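Local coordinates for protein FeoA (Thermococcus thioreducens, PDB 3E19) that probably takes part in regulating ferrous iron uptake, as a small metal-binding beta-barrel protein of the SH3-like FeoA family, at residues Q43-H48 with P52-V57. Sequence-based numbering, arbitrary orientation.
Sequences QVLESH and PIIISV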
ATOM      1  N   GLN C  43     -23.531   8.847  -8.449  1.00 24.10           N
ATOM      2  CA  GLN C  43     -24.630   8.790  -7.514  1.00 25.97           C
ATOM      3  C   GLN C  43     -24.273   9.465  -6.226  1.00 24.91           C
ATOM      4  O   GLN C  43     -23.199   9.237  -5.663  1.00 23.71           O
ATOM      5  CB  GLN C  43     -25.043   7.366  -7.184  1.00 26.56           C
ATOM      6  CG  GLN C  43     -26.360   7.315  -6.374  1.00 28.94           C
ATOM      7  CD  GLN C  43     -26.707   5.898  -5.946  1.00 30.92           C
ATOM      8  OE1 GLN C  43     -27.488   5.680  -4.999  1.00 39.27           O
ATOM      9  NE2 GLN C  43     -26.095   4.922  -6.611  1.00 36.00           N
ATOM     10  N   VAL C  44     -25.206  10.284  -5.755  1.00 24.08           N
ATOM     11  CA  VAL C  44     -25.047  10.969  -4.510  1.00 24.63           C
ATOM     12  C   VAL C  44     -25.605  10.055  -3.428  1.00 24.69           C
ATOM     13  O   VAL C  44     -26.749   9.596  -3.544  1.00 22.64           O
ATOM     14  CB  VAL C  44     -25.770  12.281  -4.537  1.00 24.99           C
ATOM     15  CG1 VAL C  44     -25.570  13.007  -3.184  1.00 23.30           C
ATOM     16  CG2 VAL C  44     -25.227  13.085  -5.750  1.00 24.97           C
ATOM     17  N   LEU C  45     -24.769   9.769  -2.430  1.00 26.16           N
ATOM     18  CA  LEU C  45     -25.113   8.836  -1.350  1.00 27.23           C
ATOM     19  C   LEU C  45     -25.513   9.556  -0.064  1.00 29.28           C
ATOM     20  O   LEU C  45     -26.379   9.090   0.635  1.00 28.50           O
ATOM     21  CB  LEU C  45     -23.938   7.912  -1.045  1.00 27.40           C
ATOM     22  CG  LEU C  45     -23.394   7.041  -2.173  1.00 27.36           C
ATOM     23  CD1 LEU C  45     -22.426   6.053  -1.602  1.00 28.39           C
ATOM     24  CD2 LEU C  45     -24.491   6.297  -2.890  1.00 27.57           C
ATOM     25  N   GLU C  46     -24.853  10.661   0.256  1.00 30.79           N
ATOM     26  CA  GLU C  46     -25.120  11.411   1.489  1.00 33.37           C
ATOM     27  C   GLU C  46     -24.727  12.846   1.275  1.00 33.17           C
ATOM     28  O   GLU C  46     -23.782  13.133   0.546  1.00 31.98           O
ATOM     29  CB  GLU C  46     -24.344  10.918   2.741  1.00 33.51           C
ATOM     30  CG  GLU C  46     -23.793   9.519   2.683  1.00 36.41           C
ATOM     31  CD  GLU C  46     -22.908   9.176   3.875  1.00 39.32           C
ATOM     32  OE1 GLU C  46     -22.922   9.950   4.868  1.00 46.15           O
ATOM     33  OE2 GLU C  46     -22.190   8.130   3.808  1.00 47.25           O
ATOM     34  N   SER C  47     -25.438  13.738   1.956  1.00 34.25           N
ATOM     35  CA  SER C  47     -25.120  15.148   1.948  1.00 35.61           C
ATOM     36  C   SER C  47     -25.662  15.829   3.191  1.00 37.34           C
ATOM     37  O   SER C  47     -26.670  15.375   3.763  1.00 38.38           O
ATOM     38  CB  SER C  47     -25.717  15.805   0.716  1.00 35.38           C
ATOM     39  OG  SER C  47     -25.203  17.111   0.562  1.00 36.13           O
ATOM     40  N   HIS C  48     -25.008  16.928   3.565  1.00 39.08           N
ATOM     41  CA  HIS C  48     -25.401  17.797   4.682  1.00 40.19           C
ATOM     42  C   HIS C  48     -25.269  19.265   4.305  1.00 40.48           C
ATOM     43  O   HIS C  48     -24.486  19.571   3.391  1.00 40.33           O
ATOM     44  CB  HIS C  48     -24.446  17.579   5.818  1.00 40.17           C
ATOM     45  CG  HIS C  48     -24.386  16.169   6.284  1.00 41.80           C
ATOM     46  ND1 HIS C  48     -23.603  15.217   5.665  1.00 44.29           N
ATOM     47  CD2 HIS C  48     -25.003  15.546   7.313  1.00 42.63           C
ATOM     48  CE1 HIS C  48     -23.753  14.063   6.289  1.00 42.02           C
ATOM     49  NE2 HIS C  48     -24.589  14.237   7.293  1.00 43.86           N
ATOM     50  N   PRO C  52     -19.545  17.169   4.196  1.00 31.34           N
ATOM     51  CA  PRO C  52     -19.181  16.891   2.799  1.00 30.03           C
ATOM     52  C   PRO C  52     -20.327  16.184   2.050  1.00 28.58           C
ATOM     53  O   PRO C  52     -21.333  15.776   2.657  1.00 28.96           O
ATOM     54  CB  PRO C  52     -17.974  15.939   2.930  1.00 29.61           C
ATOM     55  CG  PRO C  52     -18.195  15.215   4.186  1.00 30.12           C
ATOM     56  CD  PRO C  52     -18.997  16.161   5.112  1.00 31.56           C
ATOM     57  N   ILE C  53     -20.152  16.009   0.749  1.00 25.56           N
ATOM     58  CA  ILE C  53     -21.037  15.129  -0.008  1.00 23.86           C
ATOM     59  C   ILE C  53     -20.333  13.807  -0.234  1.00 22.09           C
ATOM     60  O   ILE C  53     -19.156  13.783  -0.645  1.00 21.48           O
ATOM     61  CB  ILE C  53     -21.365  15.778  -1.375  1.00 23.40           C
ATOM     62  CG1 ILE C  53     -21.886  17.199  -1.157  1.00 24.72           C
ATOM     63  CG2 ILE C  53     -22.374  14.948  -2.145  1.00 22.91           C
ATOM     64  CD1 ILE C  53     -22.197  17.938  -2.452  1.00 25.20           C
ATOM     65  N   ILE C  54     -21.041  12.712  -0.041  1.00 19.93           N
ATOM     66  CA  ILE C  54     -20.488  11.407  -0.335  1.00 19.54           C
ATOM     67  C   ILE C  54     -21.095  10.928  -1.631  1.00 19.15           C
ATOM     68  O   ILE C  54     -22.315  10.841  -1.740  1.00 19.37           O
ATOM     69  CB  ILE C  54     -20.782  10.393   0.787  1.00 19.18           C
ATOM     70  CG1 ILE C  54     -20.307  10.950   2.136  1.00 21.96           C
ATOM     71  CG2 ILE C  54     -20.220   8.988   0.464  1.00 18.57           C
ATOM     72  CD1 ILE C  54     -18.819  11.373   2.218  1.00 23.90           C
ATOM     73  N   ILE C  55     -20.241  10.613  -2.604  1.00 17.82           N
ATOM     74  CA  ILE C  55     -20.664  10.114  -3.900  1.00 17.97           C
ATOM     75  C   ILE C  55     -20.078   8.744  -4.202  1.00 18.06           C
ATOM     76  O   ILE C  55     -19.088   8.311  -3.606  1.00 16.95           O
ATOM     77  CB  ILE C  55     -20.250  11.081  -5.072  1.00 18.09           C
ATOM     78  CG1 ILE C  55     -18.719  11.177  -5.180  1.00 18.25           C
ATOM     79  CG2 ILE C  55     -20.822  12.504  -4.852  1.00 17.13           C
ATOM     80  CD1 ILE C  55     -18.134  12.055  -6.360  1.00 17.97           C
ATOM     81  N   SER C  56     -20.672   8.098  -5.199  1.00 18.86           N
ATOM     82  CA  SER C  56     -20.152   6.885  -5.768  1.00 19.66           C
ATOM     83  C   SER C  56     -19.971   7.088  -7.283  1.00 20.11           C
ATOM     84  O   SER C  56     -20.906   7.538  -7.982  1.00 19.10           O
ATOM     85  CB  SER C  56     -21.134   5.772  -5.472  1.00 21.55           C
ATOM     86  OG  SER C  56     -20.861   4.629  -6.234  1.00 24.09           O
ATOM     87  N   VAL C  57     -18.760   6.793  -7.760  1.00 21.19           N
ATOM     88  CA  VAL C  57     -18.359   6.888  -9.190  1.00 21.15           C
ATOM     89  C   VAL C  57     -17.699   5.569  -9.583  1.00 22.01           C
ATOM     90  O   VAL C  57     -16.706   5.174  -8.998  1.00 20.33           O
ATOM     91  CB  VAL C  57     -17.414   8.070  -9.462  1.00 21.26           C
ATOM     92  CG1 VAL C  57     -17.252   8.318 -10.997  1.00 19.03           C
ATOM     93  CG2 VAL C  57     -17.947   9.306  -8.835  1.00 21.82           C
TER
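A classic beta bulge shifts the register of the antiparallel hairpin of strands 41-46 and 53-57 in this SH3-like barrel: L45 and E46 both face I54, whose O accepts from L45 N at 2.8 Å and from E46 N at 3.2 Å. Both donors lie in the carbonyl plane. Ahead of the bulge, Q43 and S56 form a hydrogen-bonded pair, with S56 N to Q43 O at 2.8 Å; within it, I54 N bonds back to E46 O. The extra residue turns L45 CB toward strand 53-57, while E46 shares a face with I54. E46 runs alongside I54, whose CG1, anti to the carbonyl carbon (chi1 -54°), lies 3.6 Å from E46 CD. With an alanine in place of E46, I54 CG1 would probably lose the CG and carboxylate lying along it, and R61 its weak, long ion-pair partner. On the buried face, V44 CG1 slants across I53 CG2 at 3.9 Å, the layer continuing to I64 and A69. Near the turn, P52 O lies in plane at the H48 ring edge, 3.8 Å from ND1, but neither atom has a bonding partner. Main-chain bonds thus fix the register, and side chains add mostly apolar contact.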